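Local coordinates for putative diflavin flavoprotein A 5 (Nostoc sp. PCC 7120, PDB 4FEK) that probably mediates electron transfer from NADH to oxygen, reducing it to water, this chain being the N-terminal metallo-beta-lactamase-like part of the longer flavoprotein, at residues N44-E49 / A54-P59; P94-L99 / I106-S111; S27-R30 / E34-L37; L85-P90 / T172-G177. One frame throughout, in Å; residues are numbered along the deposited sequence.

Interaction 1: N44-E49 / A54-P59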
loop_
_atom_site.group_PDB
_atom_site.type_symbol
_atom_site.label_atom_id
_atom_site.label_comp_id
_atom_site.label_asym_id
_atom_site.label_seq_id
_atom_site.Cartn_x
_atom_site.Cartn_y
_atom_site.Cartn_z
ATOM N N ASN A 44 -4.124 5.277 0.763
ATOM C CA ASN A 44 -3.678 5.557 -0.597
ATOM C C ASN A 44 -3.763 4.345 -1.516
ATOM O O ASN A 44 -3.273 3.275 -1.196
ATOM C CB ASN A 44 -2.254 6.119 -0.589
ATOM C CG ASN A 44 -2.090 7.287 0.368
ATOM O OD1 ASN A 44 -3.023 8.058 0.600
ATOM N ND2 ASN A 44 -0.888 7.414 0.944
ATOM N N SER A 45 -4.395 4.525 -2.671
ATOM C CA SER A 45 -4.466 3.469 -3.656
ATOM C C SER A 45 -3.845 4.054 -4.929
ATOM O O SER A 45 -3.786 5.274 -5.100
ATOM C CB SER A 45 -5.938 3.080 -3.898
ATOM O OG SER A 45 -6.035 1.966 -4.759
ATOM N N TYR A 46 -3.381 3.194 -5.818
ATOM C CA TYR A 46 -2.654 3.679 -6.986
ATOM C C TYR A 46 -3.173 3.005 -8.256
ATOM O O TYR A 46 -3.717 1.902 -8.197
ATOM C CB TYR A 46 -1.154 3.400 -6.822
ATOM C CG TYR A 46 -0.573 4.090 -5.620
ATOM C CD1 TYR A 46 -0.037 5.360 -5.720
ATOM C CD2 TYR A 46 -0.628 3.492 -4.353
ATOM C CE1 TYR A 46 0.480 6.026 -4.590
ATOM C CE2 TYR A 46 -0.131 4.145 -3.230
ATOM C CZ TYR A 46 0.425 5.399 -3.352
ATOM O OH TYR A 46 0.924 6.031 -2.225
ATOM N N VAL A 47 -2.991 3.676 -9.397
ATOM C CA VAL A 47 -3.398 3.142 -10.704
ATOM C C VAL A 47 -2.224 3.305 -11.654
ATOM O O VAL A 47 -1.684 4.402 -11.776
ATOM C CB VAL A 47 -4.600 3.917 -11.296
ATOM C CG1 VAL A 47 -5.062 3.249 -12.589
ATOM C CG2 VAL A 47 -5.747 3.994 -10.281
ATOM N N ILE A 48 -1.777 2.207 -12.255
ATOM C CA ILE A 48 -0.759 2.280 -13.304
ATOM C C ILE A 48 -1.398 1.845 -14.623
ATOM O O ILE A 48 -1.938 0.738 -14.731
ATOM C CB ILE A 48 0.451 1.363 -13.022
ATOM C CG1 ILE A 48 1.082 1.687 -11.663
ATOM C CG2 ILE A 48 1.486 1.491 -14.146
ATOM C CD1 ILE A 48 1.962 0.530 -11.121
ATOM N N GLU A 49 -1.320 2.706 -15.635
ATOM C CA GLU A 49 -1.952 2.393 -16.914
ATOM C C GLU A 49 -0.919 2.171 -17.996
ATOM O O GLU A 49 -0.437 3.133 -18.592
ATOM C CB GLU A 49 -2.867 3.538 -17.359
ATOM C CG GLU A 49 -4.123 3.706 -16.545
ATOM C CD GLU A 49 -4.985 4.852 -17.056
ATOM O OE1 GLU A 49 -4.590 5.501 -18.057
ATOM O OE2 GLU A 49 -6.054 5.102 -16.457
ATOM N N ALA A 54 -3.427 -1.781 -13.818
ATOM C CA ALA A 54 -3.450 -2.349 -12.475
ATOM C C ALA A 54 -3.787 -1.301 -11.433
ATOM O O ALA A 54 -3.363 -0.141 -11.515
ATOM C CB ALA A 54 -2.085 -3.006 -12.134
ATOM N N ILE A 55 -4.564 -1.713 -10.443
ATOM C CA ILE A 55 -4.749 -0.898 -9.264
ATOM C C ILE A 55 -3.991 -1.531 -8.098
ATOM O O ILE A 55 -3.860 -2.752 -7.996
ATOM C CB ILE A 55 -6.234 -0.654 -8.919
ATOM C CG1 ILE A 55 -6.959 -1.943 -8.598
ATOM C CG2 ILE A 55 -6.962 0.028 -10.104
ATOM C CD1 ILE A 55 -8.479 -1.706 -8.409
ATOM N N ILE A 56 -3.491 -0.680 -7.227
ATOM C CA ILE A 56 -2.742 -1.169 -6.087
ATOM C C ILE A 56 -3.425 -0.731 -4.794
ATOM O O ILE A 56 -3.676 0.452 -4.615
ATOM C CB ILE A 56 -1.314 -0.648 -6.124
ATOM C CG1 ILE A 56 -0.579 -1.264 -7.320
ATOM C CG2 ILE A 56 -0.602 -0.961 -4.781
ATOM C CD1 ILE A 56 0.679 -0.539 -7.745
ATOM N N ASP A 57 -3.747 -1.697 -3.932
ATOM C CA ASP A 57 -4.326 -1.453 -2.590
ATOM C C ASP A 57 -5.642 -0.659 -2.454
ATOM O O ASP A 57 -5.637 0.451 -1.909
ATOM C CB ASP A 57 -3.274 -0.820 -1.658
ATOM C CG ASP A 57 -2.170 -1.805 -1.275
ATOM O OD1 ASP A 57 -2.490 -3.000 -1.097
ATOM O OD2 ASP A 57 -0.990 -1.395 -1.153
ATOM N N PRO A 58 -6.766 -1.236 -2.905
ATOM C CA PRO A 58 -8.096 -0.650 -2.634
ATOM C C PRO A 58 -8.338 -0.567 -1.114
ATOM O O PRO A 58 -7.963 -1.500 -0.400
ATOM C CB PRO A 58 -9.070 -1.675 -3.238
ATOM C CG PRO A 58 -8.250 -2.516 -4.181
ATOM C CD PRO A 58 -6.858 -2.549 -3.574
ATOM N N PRO A 59 -8.938 0.527 -0.632
ATOM C CA PRO A 59 -9.057 0.797 0.811
ATOM C C PRO A 59 -10.117 -0.034 1.541
ATOM O O PRO A 59 -10.870 -0.794 0.916
ATOM C CB PRO A 59 -9.447 2.270 0.852
ATOM C CG PRO A 59 -10.207 2.462 -0.448
ATOM C CD PRO A 59 -9.438 1.656 -1.444
HETATM O O HOH W 1 -1.091 1.484 -0.778
HETATM O O HOH W 2 -5.880 2.215 -0.049
#

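Interaction 2: P94-L99 / I106-S111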
loop_
_atom_site.group_PDB
_atom_site.type_symbol
_atom_site.label_atom_id
_atom_site.label_comp_id
_atom_site.label_asym_id
_atom_site.label_seq_id
_atom_site.Cartn_x
_atom_site.Cartn_y
_atom_site.Cartn_z
ATOM N N PRO A 94 -15.240 -6.290 1.693
ATOM C CA PRO A 94 -16.360 -5.633 0.997
ATOM C C PRO A 94 -15.922 -4.796 -0.213
ATOM O O PRO A 94 -16.613 -4.771 -1.232
ATOM C CB PRO A 94 -16.975 -4.744 2.083
ATOM C CG PRO A 94 -16.645 -5.474 3.378
ATOM C CD PRO A 94 -15.284 -6.063 3.156
ATOM N N THR A 95 -14.775 -4.138 -0.124
ATOM C CA THR A 95 -14.257 -3.400 -1.274
ATOM C C THR A 95 -13.878 -4.331 -2.439
ATOM O O THR A 95 -14.142 -4.016 -3.600
ATOM C CB THR A 95 -13.045 -2.498 -0.885
ATOM O OG1 THR A 95 -13.356 -1.777 0.315
ATOM C CG2 THR A 95 -12.731 -1.503 -2.007
ATOM N N PHE A 96 -13.250 -5.469 -2.125
ATOM C CA PHE A 96 -12.914 -6.459 -3.149
ATOM C C PHE A 96 -14.196 -6.985 -3.794
ATOM O O PHE A 96 -14.242 -7.211 -5.004
ATOM C CB PHE A 96 -12.165 -7.654 -2.552
ATOM C CG PHE A 96 -10.825 -7.306 -1.966
ATOM C CD1 PHE A 96 -10.205 -6.108 -2.274
ATOM C CD2 PHE A 96 -10.187 -8.192 -1.110
ATOM C CE1 PHE A 96 -8.962 -5.792 -1.733
ATOM C CE2 PHE A 96 -8.951 -7.876 -0.559
ATOM C CZ PHE A 96 -8.343 -6.682 -0.877
ATOM N N LYS A 97 -15.213 -7.203 -2.967
ATOM C CA LYS A 97 -16.495 -7.745 -3.431
ATOM C C LYS A 97 -17.175 -6.799 -4.419
ATOM O O LYS A 97 -17.713 -7.236 -5.434
ATOM C CB LYS A 97 -17.415 -8.050 -2.246
ATOM C CG LYS A 97 -18.757 -8.693 -2.638
ATOM C CD LYS A 97 -19.583 -9.056 -1.400
ATOM C CE LYS A 97 -20.970 -9.567 -1.786
ATOM N NZ LYS A 97 -21.766 -8.547 -2.540
ATOM N N ALA A 98 -17.138 -5.500 -4.133
ATOM C CA ALA A 98 -17.703 -4.500 -5.044
ATOM C C ALA A 98 -16.923 -4.412 -6.354
ATOM O O ALA A 98 -17.515 -4.331 -7.437
ATOM C CB ALA A 98 -17.768 -3.143 -4.375
ATOM N N LEU A 99 -15.597 -4.444 -6.251
ATOM C CA LEU A 99 -14.731 -4.437 -7.423
ATOM C C LEU A 99 -15.026 -5.612 -8.327
ATOM O O LEU A 99 -15.164 -5.429 -9.532
ATOM C CB LEU A 99 -13.249 -4.475 -7.018
ATOM C CG LEU A 99 -12.653 -3.120 -6.672
ATOM C CD1 LEU A 99 -11.245 -3.291 -6.131
ATOM C CD2 LEU A 99 -12.653 -2.214 -7.891
ATOM N N ILE A 106 -11.140 -9.059 -13.354
ATOM C CA ILE A 106 -9.876 -8.751 -12.665
ATOM C C ILE A 106 -9.123 -9.976 -12.162
ATOM O O ILE A 106 -9.712 -11.011 -11.832
ATOM C CB ILE A 106 -10.080 -7.819 -11.470
ATOM C CG1 ILE A 106 -11.073 -8.432 -10.487
ATOM C CG2 ILE A 106 -10.553 -6.482 -11.927
ATOM C CD1 ILE A 106 -11.381 -7.520 -9.286
ATOM N N THR A 107 -7.804 -9.844 -12.094
ATOM C CA THR A 107 -6.982 -10.865 -11.466
ATOM C C THR A 107 -6.341 -10.258 -10.238
ATOM O O THR A 107 -5.790 -9.157 -10.283
ATOM C CB THR A 107 -5.904 -11.422 -12.414
ATOM O OG1 THR A 107 -6.549 -12.147 -13.460
ATOM C CG2 THR A 107 -4.961 -12.373 -11.661
ATOM N N PHE A 108 -6.487 -10.960 -9.126
ATOM C CA PHE A 108 -5.848 -10.573 -7.885
ATOM C C PHE A 108 -4.389 -11.005 -7.899
ATOM O O PHE A 108 -4.065 -12.135 -8.278
ATOM C CB PHE A 108 -6.594 -11.190 -6.702
ATOM C CG PHE A 108 -7.924 -10.565 -6.457
ATOM C CD1 PHE A 108 -9.084 -11.150 -6.944
ATOM C CD2 PHE A 108 -8.013 -9.356 -5.790
ATOM C CE1 PHE A 108 -10.312 -10.554 -6.740
ATOM C CE2 PHE A 108 -9.230 -8.752 -5.581
ATOM C CZ PHE A 108 -10.391 -9.354 -6.056
ATOM N N VAL A 109 -3.517 -10.086 -7.506
ATOM C CA VAL A 109 -2.078 -10.329 -7.467
ATOM C C VAL A 109 -1.668 -10.116 -6.009
ATOM O O VAL A 109 -1.904 -9.060 -5.421
ATOM C CB VAL A 109 -1.304 -9.366 -8.392
ATOM C CG1 VAL A 109 0.217 -9.634 -8.299
ATOM C CG2 VAL A 109 -1.783 -9.515 -9.835
ATOM N N CYS A 110 -1.123 -11.150 -5.399
ATOM C CA CYS A 110 -0.824 -11.074 -3.979
ATOM C C CYS A 110 0.356 -11.958 -3.663
ATOM O O CYS A 110 0.794 -12.749 -4.491
ATOM C CB CYS A 110 -2.031 -11.524 -3.140
ATOM S SG CYS A 110 -2.614 -13.217 -3.513
ATOM N N SER A 111 0.873 -11.806 -2.454
ATOM C CA SER A 111 1.850 -12.741 -1.963
ATOM C C SER A 111 1.096 -14.027 -1.631
ATOM O O SER A 111 -0.073 -14.007 -1.214
ATOM C CB SER A 111 2.588 -12.186 -0.732
ATOM O OG SER A 111 3.540 -13.138 -0.271
#

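Interaction 3: S27-R30 / E34-L37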
loop_
_atom_site.group_PDB
_atom_site.type_symbol
_atom_site.label_atom_id
_atom_site.label_comp_id
_atom_site.label_asym_id
_atom_site.label_seq_id
_atom_site.Cartn_x
_atom_site.Cartn_y
_atom_site.Cartn_z
ATOM N N SER A 27 -10.670 12.575 10.812
ATOM C CA SER A 27 -10.814 11.970 12.137
ATOM C C SER A 27 -10.394 10.507 12.077
ATOM O O SER A 27 -10.252 9.940 10.982
ATOM C CB SER A 27 -12.265 12.086 12.614
ATOM O OG SER A 27 -13.140 11.519 11.651
ATOM N N ARG A 28 -10.176 9.905 13.248
ATOM C CA ARG A 28 -9.698 8.523 13.335
ATOM C C ARG A 28 -10.646 7.581 12.586
ATOM O O ARG A 28 -11.854 7.826 12.517
ATOM C CB ARG A 28 -9.576 8.088 14.795
ATOM C CG ARG A 28 -10.879 7.867 15.493
ATOM C CD ARG A 28 -11.061 8.912 16.572
ATOM N NE ARG A 28 -12.221 9.710 16.278
ATOM C CZ ARG A 28 -12.502 10.878 16.838
ATOM N NH1 ARG A 28 -11.691 11.413 17.747
ATOM N NH2 ARG A 28 -13.605 11.507 16.471
ATOM N N LEU A 29 -10.092 6.521 12.015
ATOM C CA LEU A 29 -10.909 5.483 11.397
ATOM C C LEU A 29 -11.334 4.488 12.462
ATOM O O LEU A 29 -12.398 3.890 12.371
ATOM C CB LEU A 29 -10.124 4.746 10.316
ATOM C CG LEU A 29 -9.899 5.472 8.995
ATOM C CD1 LEU A 29 -9.156 4.564 8.012
ATOM C CD2 LEU A 29 -11.228 5.914 8.439
ATOM N N ARG A 30 -10.480 4.316 13.466
ATOM C CA ARG A 30 -10.719 3.374 14.556
ATOM C C ARG A 30 -10.313 4.013 15.885
ATOM O O ARG A 30 -9.489 4.906 15.904
ATOM C CB ARG A 30 -9.890 2.108 14.334
ATOM C CG ARG A 30 -10.323 1.279 13.134
ATOM C CD ARG A 30 -11.769 0.840 13.294
ATOM N NE ARG A 30 -12.428 0.608 12.012
ATOM C CZ ARG A 30 -13.748 0.557 11.847
ATOM N NH1 ARG A 30 -14.560 0.728 12.883
ATOM N NH2 ARG A 30 -14.259 0.343 10.642
ATOM N N GLU A 34 -2.919 3.984 16.961
ATOM C CA GLU A 34 -2.243 4.604 15.820
ATOM C C GLU A 34 -2.857 5.956 15.422
ATOM O O GLU A 34 -2.188 6.774 14.792
ATOM C CB GLU A 34 -2.096 3.651 14.627
ATOM C CG GLU A 34 -3.401 3.109 14.106
ATOM C CD GLU A 34 -3.767 1.761 14.735
ATOM O OE1 GLU A 34 -3.390 1.498 15.921
ATOM O OE2 GLU A 34 -4.447 0.975 14.029
ATOM N N TYR A 35 -4.091 6.208 15.853
ATOM C CA TYR A 35 -4.779 7.463 15.529
ATOM C C TYR A 35 -4.750 8.453 16.690
ATOM O O TYR A 35 -5.329 9.535 16.586
ATOM C CB TYR A 35 -6.235 7.202 15.113
ATOM C CG TYR A 35 -6.341 6.275 13.925
ATOM C CD1 TYR A 35 -6.178 6.754 12.633
ATOM C CD2 TYR A 35 -6.570 4.915 14.104
ATOM C CE1 TYR A 35 -6.244 5.895 11.531
ATOM C CE2 TYR A 35 -6.652 4.056 13.021
ATOM C CZ TYR A 35 -6.487 4.560 11.738
ATOM O OH TYR A 35 -6.559 3.712 10.668
ATOM N N ALA A 36 -4.037 8.089 17.763
ATOM C CA ALA A 36 -4.114 8.817 19.035
ATOM C C ALA A 36 -3.510 10.216 19.004
ATOM O O ALA A 36 -3.701 10.988 19.943
ATOM C CB ALA A 36 -3.504 7.994 20.181
ATOM N N LEU A 37 -2.778 10.539 17.941
ATOM C CA LEU A 37 -2.318 11.914 17.723
ATOM C C LEU A 37 -3.423 12.807 17.143
ATOM O O LEU A 37 -3.223 14.007 16.997
ATOM C CB LEU A 37 -1.092 11.951 16.805
ATOM C CG LEU A 37 0.299 11.914 17.450
ATOM C CD1 LEU A 37 0.312 11.114 18.746
ATOM C CD2 LEU A 37 1.336 11.374 16.489
#

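Interaction 4: L85-P90 / T172-G177. With PO4 (phosphate ion), chain E.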
loop_
_atom_site.group_PDB
_atom_site.type_symbol
_atom_site.label_atom_id
_atom_site.label_comp_id
_atom_site.label_asym_id
_atom_site.label_seq_id
_atom_site.Cartn_x
_atom_site.Cartn_y
_atom_site.Cartn_z
ATOM N N LEU A 85 -2.345 -6.523 -4.094
ATOM C CA LEU A 85 -2.539 -6.384 -2.651
ATOM C C LEU A 85 -1.210 -6.338 -1.920
ATOM O O LEU A 85 -0.392 -7.264 -2.042
ATOM C CB LEU A 85 -3.333 -7.572 -2.125
ATOM C CG LEU A 85 -4.684 -7.828 -2.786
ATOM C CD1 LEU A 85 -5.408 -8.898 -2.007
ATOM C CD2 LEU A 85 -5.469 -6.532 -2.807
ATOM N N GLY A 86 -1.002 -5.296 -1.120
ATOM C CA GLY A 86 0.233 -5.202 -0.350
ATOM C C GLY A 86 0.184 -6.076 0.907
ATOM O O GLY A 86 1.200 -6.288 1.562
ATOM N N HIS A 87 -1.013 -6.527 1.267
ATOM C CA HIS A 87 -1.240 -7.449 2.398
ATOM C C HIS A 87 -2.707 -7.837 2.365
ATOM O O HIS A 87 -3.444 -7.326 1.519
ATOM C CB HIS A 87 -0.905 -6.790 3.744
ATOM C CG HIS A 87 -1.910 -5.780 4.192
ATOM N ND1 HIS A 87 -1.905 -4.477 3.748
ATOM C CD2 HIS A 87 -2.954 -5.882 5.048
ATOM C CE1 HIS A 87 -2.907 -3.819 4.303
ATOM N NE2 HIS A 87 -3.550 -4.648 5.107
ATOM N N PHE A 88 -3.136 -8.723 3.270
ATOM C CA PHE A 88 -4.545 -9.119 3.352
ATOM C C PHE A 88 -5.209 -8.756 4.690
ATOM O O PHE A 88 -4.712 -9.115 5.744
ATOM C CB PHE A 88 -4.715 -10.624 3.118
ATOM C CG PHE A 88 -6.153 -11.072 3.141
ATOM C CD1 PHE A 88 -6.911 -11.054 1.985
ATOM C CD2 PHE A 88 -6.750 -11.484 4.325
ATOM C CE1 PHE A 88 -8.246 -11.449 2.000
ATOM C CE2 PHE A 88 -8.084 -11.875 4.349
ATOM C CZ PHE A 88 -8.828 -11.860 3.186
ATOM N N SER A 89 -6.354 -8.080 4.635
ATOM C CA SER A 89 -7.157 -7.844 5.835
ATOM C C SER A 89 -8.630 -8.028 5.507
ATOM O O SER A 89 -9.095 -7.563 4.462
ATOM C CB SER A 89 -6.936 -6.432 6.389
ATOM O OG SER A 89 -5.706 -6.353 7.098
ATOM N N PRO A 90 -9.359 -8.701 6.397
ATOM C CA PRO A 90 -10.784 -8.973 6.192
ATOM C C PRO A 90 -11.621 -7.704 6.059
ATOM O O PRO A 90 -12.662 -7.755 5.407
ATOM C CB PRO A 90 -11.182 -9.794 7.429
ATOM C CG PRO A 90 -10.050 -9.678 8.377
ATOM C CD PRO A 90 -8.823 -9.398 7.579
ATOM N N THR A 172 4.748 0.401 -1.033
ATOM C CA THR A 172 5.230 -0.189 0.214
ATOM C C THR A 172 4.106 -0.473 1.194
ATOM O O THR A 172 4.367 -1.028 2.280
ATOM C CB THR A 172 6.280 0.704 0.922
ATOM O OG1 THR A 172 5.676 1.945 1.331
ATOM C CG2 THR A 172 7.465 0.977 0.026
ATOM N N ASP A 173 2.877 -0.083 0.819
ATOM C CA ASP A 173 1.676 -0.370 1.624
ATOM C C ASP A 173 1.895 0.094 3.074
ATOM O O ASP A 173 2.089 1.284 3.307
ATOM C CB ASP A 173 1.368 -1.877 1.572
ATOM C CG ASP A 173 -0.002 -2.230 2.143
ATOM O OD1 ASP A 173 -0.811 -1.313 2.426
ATOM O OD2 ASP A 173 -0.267 -3.446 2.306
ATOM N N LYS A 174 1.900 -0.837 4.037
ATOM C CA LYS A 174 2.057 -0.455 5.449
ATOM C C LYS A 174 3.423 0.113 5.810
ATOM O O LYS A 174 3.559 0.766 6.843
ATOM C CB LYS A 174 1.738 -1.629 6.396
ATOM C CG LYS A 174 0.288 -2.078 6.383
ATOM C CD LYS A 174 -0.652 -0.989 6.906
ATOM C CE LYS A 174 -2.123 -1.445 6.809
ATOM N NZ LYS A 174 -3.057 -0.539 7.538
ATOM N N ILE A 175 4.457 -0.158 5.012
ATOM C CA ILE A 175 5.786 0.319 5.416
ATOM C C ILE A 175 5.978 1.808 5.077
ATOM O O ILE A 175 5.589 2.244 3.990
ATOM C CB ILE A 175 6.936 -0.512 4.813
ATOM C CG1 ILE A 175 6.628 -2.016 4.845
ATOM C CG2 ILE A 175 8.260 -0.192 5.542
ATOM C CD1 ILE A 175 6.373 -2.578 6.233
ATOM N N PHE A 176 6.583 2.556 6.008
ATOM C CA PHE A 176 6.980 3.976 5.827
ATOM C C PHE A 176 5.888 5.046 5.879
ATOM O O PHE A 176 6.153 6.195 5.499
ATOM C CB PHE A 176 7.753 4.217 4.513
ATOM C CG PHE A 176 8.945 3.362 4.334
ATOM C CD1 PHE A 176 10.047 3.491 5.170
ATOM C CD2 PHE A 176 8.988 2.440 3.299
ATOM C CE1 PHE A 176 11.156 2.704 4.985
ATOM C CE2 PHE A 176 10.096 1.659 3.104
ATOM C CZ PHE A 176 11.185 1.784 3.949
ATOM N N GLY A 177 4.683 4.697 6.325
ATOM C CA GLY A 177 3.585 5.657 6.302
ATOM C C GLY A 177 3.448 6.546 7.524
ATOM O O GLY A 177 4.335 6.597 8.415
HETATM P P PO4 E . -6.250 -2.678 7.411
HETATM O O1 PO4 E . -7.212 -3.050 6.277
HETATM O O2 PO4 E . -7.050 -2.638 8.670
HETATM O O3 PO4 E . -5.222 -3.773 7.463
HETATM O O4 PO4 E . -5.668 -1.320 7.103
#

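Interaction 1: N44-E49 / A54-P59
N44 and D57 meet through a water that donates a 2.6 Å bond to D57 O and a weak one to N44 O. S45 adds its side chain to the pairing: with OG anti to the backbone N (chi1 -174°), the hydroxyl gives a 2.8 Å bond to I56 O from above the carbonyl plane. Y46 N takes a lone pair of that oxygen at 3.0 Å, so two donors grip one carbonyl. I56 N bonds back to Y46 O at 2.8 Å, completing an antiparallel hydrogen-bonded pair. V47 and I55 form the non-hydrogen-bonded pair, side chains on the face opposite Y46 and I56, CG2 to CG2 4.2 Å. At I48 hydrogen bonding returns: its N reaches A54 O at 2.9 Å, A54 N reaches I48 O at 3.1 Å. I48 CD1 meets I56 CD1 at 3.8 Å, on the face shared with Y46 and A54.
This beta hairpin lies in the seven-stranded sheet between strands 18-25 and 80-84. I55 packs on Y67 of helix 61-74, whereas Y46 turns to the second sheet of the sandwich, its ring edge-to-face with Y171 and its OH bonded to V229 O.

Interaction 2: P94-L99 / I106-S111
I106 opens the contact by pushing its CD1 against L99, 4.2 Å from L99 CB. Its CG1 lies between the backbone N and the carbonyl carbon (chi1 57°), and the chain then runs out extended, which carries the terminal methyl across to the helix. The same methyl also touches the backbone of L99 at its carbonyl carbon.
Two residues on, in the strand proper, F108 also points to the helix. It meets F96 in a T-shaped pair: F108 presents an edge, with CE2 over one face of the F96 ring, displaced toward the rim and 4.2 Å from F96 CG. The ring centroids are 5.7 Å apart and the planes stand at 60°, well short of perpendicular. No hydrogen bond crosses between the segments; the contact is purely apolar, made by two pairs of buried side chains. F96 and L99 lie three residues apart on the helix, F96 meeting the strand and L99 the residue just before it.
Strand 80-84, helix 93-102 and strand 107-111 form a beta-alpha-beta unit, and this is the packing of its helix on its second strand and the residue leading into it. Strand 107-111 bonds to strand 80-84 through T107 and V109, and on its other side F108 bonds to L130 of strand 129-132. F96 also rests on L85 and F122, while L99 also touches P58 and L68 of helix 61-74.

Interaction 3: S27-R30 / E34-L37
Y35 lays its ring against the backbone around L29, and nearly all of the contact follows from that one side chain. Backbone N atoms lie over one face of the ring. L29 N sits 3.9 Å above the ring plane, over its centre, and R30 N lies over the same face, 3.9 Å from Y35 CE2. R30 N is buried here without a hydrogen-bonding partner. On the way past, R30 O comes 3.4 Å from Y35 CD2, and no hydrogen bond joins the two segments.
The rest is apolar. R28 brings its CB to 3.5 Å from Y35 CB, at the root of the ring, while its guanidinium group leads away to a salt bridge with E38. At the far end, L29 crosses the tyrosine obliquely, its CB 3.9 Å from Y35 CZ and 3.7 Å from Y35 OH; L29 CD1 also lies close to that hydroxyl. Of the R30 side chain, CB comes near, 4.0 Å from Y35 CE2. With CG beside its own backbone N (chi1 -58°), Y35 reaches across toward the earlier segment.
Beyond the pair, L29 packs on S62 and F63 of helix 61-74, and the Y35 ring meets that of H179. No named supersecondary motif is involved: this is an irregular connection between strands 18-25 and 41-49 of the metallo-beta-lactamase fold, with a short 3-10 turn at Y35, closed on itself by the Y35 ring.

Interaction 4: L85-P90 / T172-G177
H87 and D173 face each other through ND1 and OD2, joined by a hydrogen bond modelled at 2.4 Å, so short that its exact length is doubtful. The imidazole and carboxylate planes are only 20° apart, and OD2 arrives at the edge of the ring. H87 gets there by setting CG between its backbone N and carbonyl carbon: chi1 74° brings the ring over to D173, and chi2 -83° turns ND1 toward it and NE2 toward the phosphate. D173 extends its CG anti to the backbone N, at the second position of a type II' turn from T172 to I175; G86, lacking a side chain, allows the carboxylate to lie close, with D173 OD2 3.0 Å from G86 C. The turn is closed by I175 N to T172 O, and T172 OG1 adds a 2.7 Å bond to I175 O.
K174 kinks at chi2 and then straightens, passing the ring at a slant so that its CE is 3.5 Å from H87 CE1. Its NZ continues to the phosphate, 2.8 Å from O4, and is also bonded to H231. H87 NE2 and S89 OG both bond phosphate O3, at 3.0 Å and 2.7 Å.
R92 and N91 complete the anion's hydrogen bonds, and W156 meets the H87 ring edge-to-face. D173 thus acts as second shell, fixing the rotation of the imidazole that holds the ligand. The phosphate probably came from the crystallisation liquor, but lysine, arginine, serine and histidine donors converging on it imply a pocket suited to an anion; in flavodiiron relatives the equivalent region carries the iron site.

How the interactions relate
Interactions 1, 2 and 4 touch one another, whereas interaction 3 stands apart, its nearest atoms about 6 Å from interaction 4 and 8 Å from interaction 1. From interaction 1, D57 OD1 is 2.7 Å from G86 N in a probable hydrogen bond, tying the strand end to the loop that carries H87 and so to the phosphate pocket. D57 OD2 also lies close to D173. Two further probable hydrogen bonds place interaction 2: P59 O to T95 OG1, 2.7 Å, joins it to interaction 1, and V109 O to L85 N, 2.9 Å, joins it to interaction 4 at the root of the H87 loop. Centres of interactions 3 and 4 are about 17 Å apart.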